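Long-range contacts in uncharacterized lipoprotein GfcB (Escherichia coli K12, PDB 2IN5), which is of unknown function but, as a membrane-associated lipoprotein homologous to group 4 capsule protein B, probably takes part in making or exporting capsule polysaccharide: residues V9-R13 against L62-N66; L32-M37 against F48-G52; L138-G142 against M192-K196. All blocks are in the same frame, centred on the assembly; numbering follows the deposited sequence.

Contact 1: V9-R13 against L62-N66; sequences VDTFR and LSQDN
Arg13 makes the largest share of this contact, reaching from the helix 8-18 to the loop that follows strand 58-62. Arg13 NH1 donates to the backbone oxygen Ser63 O at 2.8 Å. The N-H...O angle of 132° makes the bond bent at the donor, although the donor lies in the carbonyl plane of Ser63. The side chain runs out extended and then bends at chi3 (58°), which turns the NH1 edge of the guanidinium toward Ser63 and Gln64, while Arg13 CD rests 3.7 Å from Leu62 CB. One helical turn back, Asp10 fixes the rotation of the same group: its OD1 accepts from Arg13 NH2 at 2.7 Å in a nearly straight salt bridge (161°), almost in the guanidinium plane. Asn66 OD1 instead lies over one face near the rim; it is 3.1 Å from Arg13 NH2, but the angle is too poor for a hydrogen bond. Arg13 NE is buried here without a partner. An alanine in place of Arg13 would probably leave the carboxylate of Asp10 without its charged mate and deprive Ser63 O of its donor from the helix.

The tight end is apolar. Val9 CG1 meets Leu62 CD1 at 3.4 Å, closer than usual for two methyl groups, with the side chains crossing at about a right angle. The opposite end is looser: solvent-exposed Gln64 points its CB away from the helix and comes near chiefly through its backbone, Gln64 O lying 3.5 Å from Arg13 NH1.

Leu62 is backbone-bonded to Val50, so the anchored loop leaves directly from a strand of the beta framework. On the helix, Val9 also packs on Tyr53 of the second subunit, and Thr11 OG1 is hydrogen-bonded to Pro33 O there, placing helix 8-18 between its own loop and the partner chain.

Contact 2: L32-M37 against F48-G52; sequences LPYSTM and FVVLG
Val50 and Tyr34 make the closest fit here: the single methyl CG2 of Val50 sits 3.3 Å from both CD1 and CE1 of Tyr34. Tyr34 holds its CG between the backbone N and the carbonyl carbon (chi1 40°), a crowded position that brings the CD1-CE1 side of the ring up to the valine methyl. Pro33 CD lies over one face of the tyrosine ring, near the rim.

A second bump meets a second hollow around Phe48. The ring swings across toward Thr36 with CG anti to its backbone N (chi1 -163°), and its tip, Phe48 CZ, presses on Thr36 CB at 3.4 Å. Thr36 CG2 and OG1 flank that tip, so CZ occupies the fork of the threonine. Leu32 approaches from the opposite direction and places CD1 3.9 Å from Phe48 CZ, near the ring plane at its edge. Thr36 and Val50 share one face of the hairpin; on the other, selenomethionine Met37 lies beside Val49 more loosely. Next along strand 47-55, Leu51 CD2 lies 3.8 Å from Ser35 CB.

The backbones of strands 36-41 and 47-55 pair antiparallel. Met37 and Val49 form a hydrogen-bonded pair, with Met37 N to Val49 O and Val49 N to Met37 O both 2.9 Å. Thr36 and Val50 form the adjoining non-hydrogen-bonded pair. Leu51 N then donates to Ser35 O, carrying the pairing just beyond the start of strand 36-41.

Chemically the work is divided: backbone amides and carbonyls pair across the hairpin, while mainly apolar side chains fill its surfaces. Among the polar side-chain atoms, Ser35 OG is hydrogen-bonded to Gln6 N of the second subunit, implying that this end of the hairpin also serves the dimer interface.

Contact 3: L138-G142 against M192-K196; sequences LNIAG and MTFLK
Phe194 O touches Ile140 CG2 at 3.9 Å while accepting a hydrogen bond from Arg177 NE of strand 176-182, so the oxygen's polar partner comes from the neighbouring strand and Ile140 offers it only a methyl. No direct polar bond joins the two segments; the rest of the contact is largely apolar.

Ile140 makes the largest share, chiefly through CG2. Because CG1 stands beside the backbone N (chi1 -61°), CG2 lies anti to that nitrogen and reaches Leu195, where Ile140 CG2 meets Leu195 CD1 at 3.4 Å, tighter than a usual methyl contact. Ile140 CG2 is also 4.0 Å from Thr193 CG2, so the one methyl touches both side chains.

Strands 120-140 and 189-194 are not lateral partners: strands 143-156, 161-170 and 176-182 separate them in the strand order. Their approach is therefore packing across a strongly curved antiparallel framework. Ala141 and Gly142, both with positive phi, form the two-residue turn of the hairpin 120-140/143-156, and their angles are consistent with a type I' turn.

From this turn Ala141 CB comes within 4.3 Å of Leu195 CD1, while Ile29 of helix 26-31 packs on both residues. A water may bridge the segments, but doubtfully: its 2.5 Å distance to Ile140 O is suspiciously short, and the water's bond to Leu195 O, 3.4 Å, is weak. Thr193 turns its CG2 methyl to Ile140; its OG1 has a weak hydrogen bond to Gln178 NE2.

In the fold
Contacts 1 and 2 have centres 10 Å apart and meet directly, for Leu62 N probably donates to Val50 O between strands 58-62 and 47-55. Contact 3 lies 12 Å from contact 2, centre to centre, and joins it through neighbouring strands 36-41 and 189-194, with a probable bond from Leu195 N to Thr36 O. Contacts 1 and 3 do not touch; their centres are 21 Å apart. In sequence, both segments of contact 2 fall between those of contact 1, and contact 3 comes later. The strand pairings thus connect the N-terminal helix's anchor with the C-terminal strand, while contacts 1 and 2 also border the second subunit.

Contact 1: V9-R13 against L62-N66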
loop_
_atom_site.group_PDB
_atom_site.type_symbol
_atom_site.label_atom_id
_atom_site.label_comp_id
_atom_site.label_asym_id
_atom_site.label_seq_id
_atom_site.Cartn_x
_atom_site.Cartn_y
_atom_site.Cartn_z
ATOM N N VAL A 9 -5.582 -8.122 4.685
ATOM C CA VAL A 9 -6.278 -7.708 3.487
ATOM C C VAL A 9 -6.637 -8.913 2.634
ATOM O O VAL A 9 -7.766 -9.032 2.189
ATOM C CB VAL A 9 -5.443 -6.696 2.683
ATOM C CG1 VAL A 9 -6.029 -6.514 1.287
ATOM C CG2 VAL A 9 -5.445 -5.358 3.413
ATOM N N ASP A 10 -5.691 -9.817 2.421
ATOM C CA ASP A 10 -5.973 -10.993 1.613
ATOM C C ASP A 10 -7.023 -11.887 2.241
ATOM O O ASP A 10 -7.923 -12.358 1.563
ATOM C CB ASP A 10 -4.697 -11.787 1.379
ATOM C CG ASP A 10 -3.733 -11.058 0.486
ATOM O OD1 ASP A 10 -4.160 -10.639 -0.615
ATOM O OD2 ASP A 10 -2.550 -10.906 0.872
ATOM N N THR A 11 -6.901 -12.112 3.540
ATOM C CA THR A 11 -7.836 -12.957 4.260
ATOM C C THR A 11 -9.280 -12.443 4.232
ATOM O O THR A 11 -10.208 -13.190 3.897
ATOM C CB THR A 11 -7.396 -13.116 5.709
ATOM O OG1 THR A 11 -6.216 -13.918 5.745
ATOM C CG2 THR A 11 -8.483 -13.775 6.533
ATOM N N PHE A 12 -9.471 -11.174 4.584
ATOM C CA PHE A 12 -10.801 -10.586 4.602
ATOM C C PHE A 12 -11.323 -10.282 3.209
ATOM O O PHE A 12 -12.529 -10.227 2.997
ATOM C CB PHE A 12 -10.796 -9.338 5.487
ATOM C CG PHE A 12 -10.743 -9.656 6.954
ATOM C CD1 PHE A 12 -11.915 -9.799 7.689
ATOM C CD2 PHE A 12 -9.527 -9.892 7.582
ATOM C CE1 PHE A 12 -11.881 -10.180 9.031
ATOM C CE2 PHE A 12 -9.475 -10.277 8.929
ATOM C CZ PHE A 12 -10.659 -10.423 9.653
ATOM N N ARG A 13 -10.415 -10.110 2.256
ATOM C CA ARG A 13 -10.814 -9.847 0.884
ATOM C C ARG A 13 -11.352 -11.149 0.292
ATOM O O ARG A 13 -12.368 -11.151 -0.397
ATOM C CB ARG A 13 -9.617 -9.351 0.068
ATOM C CG ARG A 13 -9.903 -9.048 -1.401
ATOM C CD ARG A 13 -8.718 -8.320 -2.031
ATOM N NE ARG A 13 -7.496 -9.114 -1.922
ATOM C CZ ARG A 13 -7.082 -9.978 -2.839
ATOM N NH1 ARG A 13 -7.786 -10.156 -3.949
ATOM N NH2 ARG A 13 -5.978 -10.683 -2.637
ATOM N N LEU A 62 -8.533 -3.193 -4.731
ATOM C CA LEU A 62 -8.202 -4.575 -5.048
ATOM C C LEU A 62 -9.378 -5.389 -5.561
ATOM O O LEU A 62 -10.463 -5.341 -4.991
ATOM C CB LEU A 62 -7.654 -5.249 -3.799
ATOM C CG LEU A 62 -6.375 -4.623 -3.251
ATOM C CD1 LEU A 62 -6.107 -5.137 -1.855
ATOM C CD2 LEU A 62 -5.226 -4.936 -4.191
ATOM N N SER A 63 -9.161 -6.162 -6.620
ATOM C CA SER A 63 -10.231 -6.995 -7.164
ATOM C C SER A 63 -10.148 -8.403 -6.570
ATOM O O SER A 63 -9.342 -8.660 -5.674
ATOM C CB SER A 63 -10.124 -7.076 -8.682
ATOM O OG SER A 63 -9.033 -7.890 -9.052
ATOM N N GLN A 64 -10.985 -9.309 -7.067
ATOM C CA GLN A 64 -10.987 -10.690 -6.581
ATOM C C GLN A 64 -9.756 -11.447 -7.092
ATOM O O GLN A 64 -9.208 -12.296 -6.389
ATOM C CB GLN A 64 -12.256 -11.415 -7.035
ATOM C CG GLN A 64 -12.455 -12.770 -6.368
ATOM C CD GLN A 64 -13.620 -13.554 -6.957
ATOM O OE1 GLN A 64 -14.741 -13.053 -7.045
ATOM N NE2 GLN A 64 -13.358 -14.793 -7.358
ATOM N N ASP A 65 -9.338 -11.127 -8.317
ATOM C CA ASP A 65 -8.173 -11.736 -8.965
ATOM C C ASP A 65 -6.897 -11.069 -8.459
ATOM O O ASP A 65 -5.799 -11.320 -8.961
ATOM C CB ASP A 65 -8.281 -11.577 -10.493
ATOM C CG ASP A 65 -7.093 -12.180 -11.240
ATOM O OD1 ASP A 65 -6.602 -13.252 -10.819
ATOM O OD2 ASP A 65 -6.660 -11.595 -12.265
ATOM N N ASN A 66 -7.061 -10.211 -7.459
ATOM C CA ASN A 66 -5.949 -9.483 -6.852
ATOM C C ASN A 66 -5.215 -8.536 -7.815
ATOM O O ASN A 66 -3.991 -8.394 -7.768
ATOM C CB ASN A 66 -4.965 -10.468 -6.216
ATOM C CG ASN A 66 -4.023 -9.794 -5.235
ATOM O OD1 ASN A 66 -4.411 -8.855 -4.528
ATOM N ND2 ASN A 66 -2.784 -10.280 -5.171
#

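Contact 2: L32-M37 against F48-G52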
loop_
_atom_site.group_PDB
_atom_site.type_symbol
_atom_site.label_atom_id
_atom_site.label_comp_id
_atom_site.label_asym_id
_atom_site.label_seq_id
_atom_site.Cartn_x
_atom_site.Cartn_y
_atom_site.Cartn_z
ATOM N N LEU A 32 -21.456 -2.763 3.865
ATOM C CA LEU A 32 -20.003 -2.917 3.898
ATOM C C LEU A 32 -19.416 -1.677 4.568
ATOM O O LEU A 32 -19.710 -0.543 4.181
ATOM C CB LEU A 32 -19.437 -3.104 2.493
ATOM C CG LEU A 32 -19.760 -4.474 1.879
ATOM C CD1 LEU A 32 -19.139 -4.568 0.506
ATOM C CD2 LEU A 32 -19.239 -5.599 2.761
ATOM N N PRO A 33 -18.586 -1.885 5.600
ATOM C CA PRO A 33 -17.948 -0.807 6.359
ATOM C C PRO A 33 -16.926 0.025 5.582
ATOM O O PRO A 33 -16.685 1.186 5.918
ATOM C CB PRO A 33 -17.346 -1.546 7.550
ATOM C CG PRO A 33 -16.962 -2.860 6.955
ATOM C CD PRO A 33 -18.124 -3.209 6.056
ATOM N N TYR A 34 -16.357 -0.558 4.531
ATOM C CA TYR A 34 -15.359 0.122 3.708
ATOM C C TYR A 34 -15.834 0.466 2.306
ATOM O O TYR A 34 -16.831 -0.064 1.824
ATOM C CB TYR A 34 -14.094 -0.736 3.620
ATOM C CG TYR A 34 -14.384 -2.209 3.472
ATOM C CD1 TYR A 34 -14.838 -2.739 2.265
ATOM C CD2 TYR A 34 -14.252 -3.069 4.563
ATOM C CE1 TYR A 34 -15.154 -4.092 2.154
ATOM C CE2 TYR A 34 -14.564 -4.415 4.461
ATOM C CZ TYR A 34 -15.014 -4.920 3.260
ATOM O OH TYR A 34 -15.326 -6.257 3.171
ATOM N N SER A 35 -15.093 1.361 1.663
ATOM C CA SER A 35 -15.386 1.826 0.318
ATOM C C SER A 35 -15.245 0.735 -0.735
ATOM O O SER A 35 -14.379 -0.131 -0.646
ATOM C CB SER A 35 -14.479 3.015 -0.018
ATOM O OG SER A 35 -14.702 4.081 0.893
ATOM N N THR A 36 -16.115 0.779 -1.733
ATOM C CA THR A 36 -16.088 -0.211 -2.792
ATOM C C THR A 36 -16.386 0.483 -4.100
ATOM O O THR A 36 -16.761 1.648 -4.112
ATOM C CB THR A 36 -17.106 -1.348 -2.526
ATOM O OG1 THR A 36 -18.425 -0.804 -2.389
ATOM C CG2 THR A 36 -16.745 -2.088 -1.243
HETATM N N MSE A 37 -16.227 -0.237 -5.200
HETATM C CA MSE A 37 -16.422 0.344 -6.515
HETATM C C MSE A 37 -16.809 -0.689 -7.601
HETATM O O MSE A 37 -16.496 -1.880 -7.492
HETATM C CB MSE A 37 -15.108 1.034 -6.892
HETATM C CG MSE A 37 -15.011 1.544 -8.311
HETATM SE SE MSE A 37 -13.280 1.102 -9.084
HETATM C CE MSE A 37 -12.158 2.171 -7.928
ATOM N N PHE A 48 -16.654 -6.144 -9.173
ATOM C CA PHE A 48 -16.642 -5.532 -7.855
ATOM C C PHE A 48 -15.213 -5.410 -7.336
ATOM O O PHE A 48 -14.468 -6.388 -7.316
ATOM C CB PHE A 48 -17.465 -6.377 -6.890
ATOM C CG PHE A 48 -17.845 -5.660 -5.636
ATOM C CD1 PHE A 48 -18.701 -4.567 -5.686
ATOM C CD2 PHE A 48 -17.348 -6.066 -4.408
ATOM C CE1 PHE A 48 -19.059 -3.884 -4.527
ATOM C CE2 PHE A 48 -17.698 -5.393 -3.242
ATOM C CZ PHE A 48 -18.557 -4.299 -3.304
ATOM N N VAL A 49 -14.844 -4.204 -6.908
ATOM C CA VAL A 49 -13.506 -3.923 -6.390
ATOM C C VAL A 49 -13.630 -3.283 -4.998
ATOM O O VAL A 49 -14.578 -2.556 -4.731
ATOM C CB VAL A 49 -12.757 -2.970 -7.362
ATOM C CG1 VAL A 49 -11.398 -2.619 -6.817
ATOM C CG2 VAL A 49 -12.619 -3.624 -8.726
ATOM N N VAL A 50 -12.683 -3.557 -4.112
ATOM C CA VAL A 50 -12.738 -3.012 -2.767
ATOM C C VAL A 50 -11.523 -2.114 -2.486
ATOM O O VAL A 50 -10.466 -2.295 -3.091
ATOM C CB VAL A 50 -12.803 -4.176 -1.732
ATOM C CG1 VAL A 50 -11.556 -5.030 -1.828
ATOM C CG2 VAL A 50 -12.956 -3.642 -0.333
ATOM N N LEU A 51 -11.669 -1.134 -1.591
ATOM C CA LEU A 51 -10.551 -0.246 -1.268
ATOM C C LEU A 51 -9.749 -0.898 -0.176
ATOM O O LEU A 51 -10.181 -0.968 0.976
ATOM C CB LEU A 51 -11.037 1.136 -0.796
ATOM C CG LEU A 51 -9.991 2.137 -0.260
ATOM C CD1 LEU A 51 -8.899 2.405 -1.303
ATOM C CD2 LEU A 51 -10.699 3.434 0.106
ATOM N N GLY A 52 -8.571 -1.385 -0.546
ATOM C CA GLY A 52 -7.718 -2.046 0.419
ATOM C C GLY A 52 -6.998 -1.087 1.346
ATOM O O GLY A 52 -7.014 -1.278 2.557
#

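Contact 3: L138-G142 against M192-K196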
loop_
_atom_site.group_PDB
_atom_site.type_symbol
_atom_site.label_atom_id
_atom_site.label_comp_id
_atom_site.label_asym_id
_atom_site.label_seq_id
_atom_site.Cartn_x
_atom_site.Cartn_y
_atom_site.Cartn_z
ATOM N N LEU A 138 -27.669 10.845 -9.725
ATOM C CA LEU A 138 -27.382 9.450 -10.034
ATOM C C LEU A 138 -27.903 8.594 -8.904
ATOM O O LEU A 138 -27.917 9.018 -7.752
ATOM C CB LEU A 138 -25.869 9.222 -10.146
ATOM C CG LEU A 138 -25.047 9.991 -11.185
ATOM C CD1 LEU A 138 -23.582 9.605 -11.069
ATOM C CD2 LEU A 138 -25.573 9.682 -12.569
ATOM N N ASN A 139 -28.341 7.385 -9.232
ATOM C CA ASN A 139 -28.813 6.476 -8.208
ATOM C C ASN A 139 -27.741 5.411 -8.091
ATOM O O ASN A 139 -27.478 4.676 -9.041
ATOM C CB ASN A 139 -30.144 5.841 -8.599
ATOM C CG ASN A 139 -30.658 4.899 -7.534
ATOM O OD1 ASN A 139 -30.342 3.703 -7.524
ATOM N ND2 ASN A 139 -31.426 5.444 -6.599
ATOM N N ILE A 140 -27.118 5.347 -6.923
ATOM C CA ILE A 140 -26.033 4.416 -6.678
ATOM C C ILE A 140 -26.277 3.651 -5.390
ATOM O O ILE A 140 -26.388 4.250 -4.317
ATOM C CB ILE A 140 -24.695 5.176 -6.545
ATOM C CG1 ILE A 140 -24.391 5.926 -7.845
ATOM C CG2 ILE A 140 -23.587 4.215 -6.165
ATOM C CD1 ILE A 140 -23.329 6.995 -7.705
ATOM N N ALA A 141 -26.337 2.327 -5.495
ATOM C CA ALA A 141 -26.584 1.488 -4.330
ATOM C C ALA A 141 -27.932 1.874 -3.738
ATOM O O ALA A 141 -28.107 1.894 -2.518
ATOM C CB ALA A 141 -25.478 1.670 -3.298
ATOM N N GLY A 142 -28.869 2.208 -4.624
ATOM C CA GLY A 142 -30.210 2.571 -4.208
ATOM C C GLY A 142 -30.366 3.893 -3.493
ATOM O O GLY A 142 -31.297 4.077 -2.711
HETATM N N MSE A 192 -15.929 3.800 -13.671
HETATM C CA MSE A 192 -15.890 3.515 -12.245
HETATM C C MSE A 192 -17.050 4.162 -11.502
HETATM O O MSE A 192 -17.357 5.336 -11.716
HETATM C CB MSE A 192 -14.575 4.002 -11.646
HETATM C CG MSE A 192 -13.354 3.390 -12.299
HETATM SE SE MSE A 192 -11.731 3.835 -11.360
HETATM C CE MSE A 192 -11.414 5.528 -12.239
ATOM N N THR A 193 -17.693 3.383 -10.638
ATOM C CA THR A 193 -18.809 3.869 -9.839
ATOM C C THR A 193 -18.465 3.591 -8.381
ATOM O O THR A 193 -18.275 2.443 -7.984
ATOM C CB THR A 193 -20.140 3.168 -10.225
ATOM O OG1 THR A 193 -20.455 3.459 -11.592
ATOM C CG2 THR A 193 -21.286 3.675 -9.355
ATOM N N PHE A 194 -18.364 4.653 -7.591
ATOM C CA PHE A 194 -18.017 4.523 -6.184
ATOM C C PHE A 194 -19.270 4.423 -5.346
ATOM O O PHE A 194 -20.017 5.385 -5.214
ATOM C CB PHE A 194 -17.152 5.707 -5.781
ATOM C CG PHE A 194 -15.987 5.902 -6.683
ATOM C CD1 PHE A 194 -16.154 6.485 -7.928
ATOM C CD2 PHE A 194 -14.739 5.420 -6.332
ATOM C CE1 PHE A 194 -15.091 6.582 -8.820
ATOM C CE2 PHE A 194 -13.663 5.511 -7.217
ATOM C CZ PHE A 194 -13.841 6.091 -8.458
ATOM N N LEU A 195 -19.480 3.234 -4.788
ATOM C CA LEU A 195 -20.663 2.916 -4.011
ATOM C C LEU A 195 -20.819 3.522 -2.635
ATOM O O LEU A 195 -21.908 3.970 -2.278
ATOM C CB LEU A 195 -20.810 1.399 -3.883
ATOM C CG LEU A 195 -21.042 0.550 -5.139
ATOM C CD1 LEU A 195 -22.190 1.105 -5.976
ATOM C CD2 LEU A 195 -19.784 0.521 -5.950
ATOM N N LYS A 196 -19.757 3.526 -1.847
ATOM C CA LYS A 196 -19.879 4.073 -0.509
ATOM C C LYS A 196 -19.762 5.585 -0.524
ATOM O O LYS A 196 -18.733 6.141 -0.905
ATOM C CB LYS A 196 -18.835 3.456 0.404
ATOM C CG LYS A 196 -18.874 3.984 1.799
ATOM C CD LYS A 196 -17.986 3.155 2.681
ATOM C CE LYS A 196 -17.881 3.812 4.010
ATOM N NZ LYS A 196 -19.257 4.175 4.420
HETATM O O HOH W 1 -24.903 5.586 -2.814
#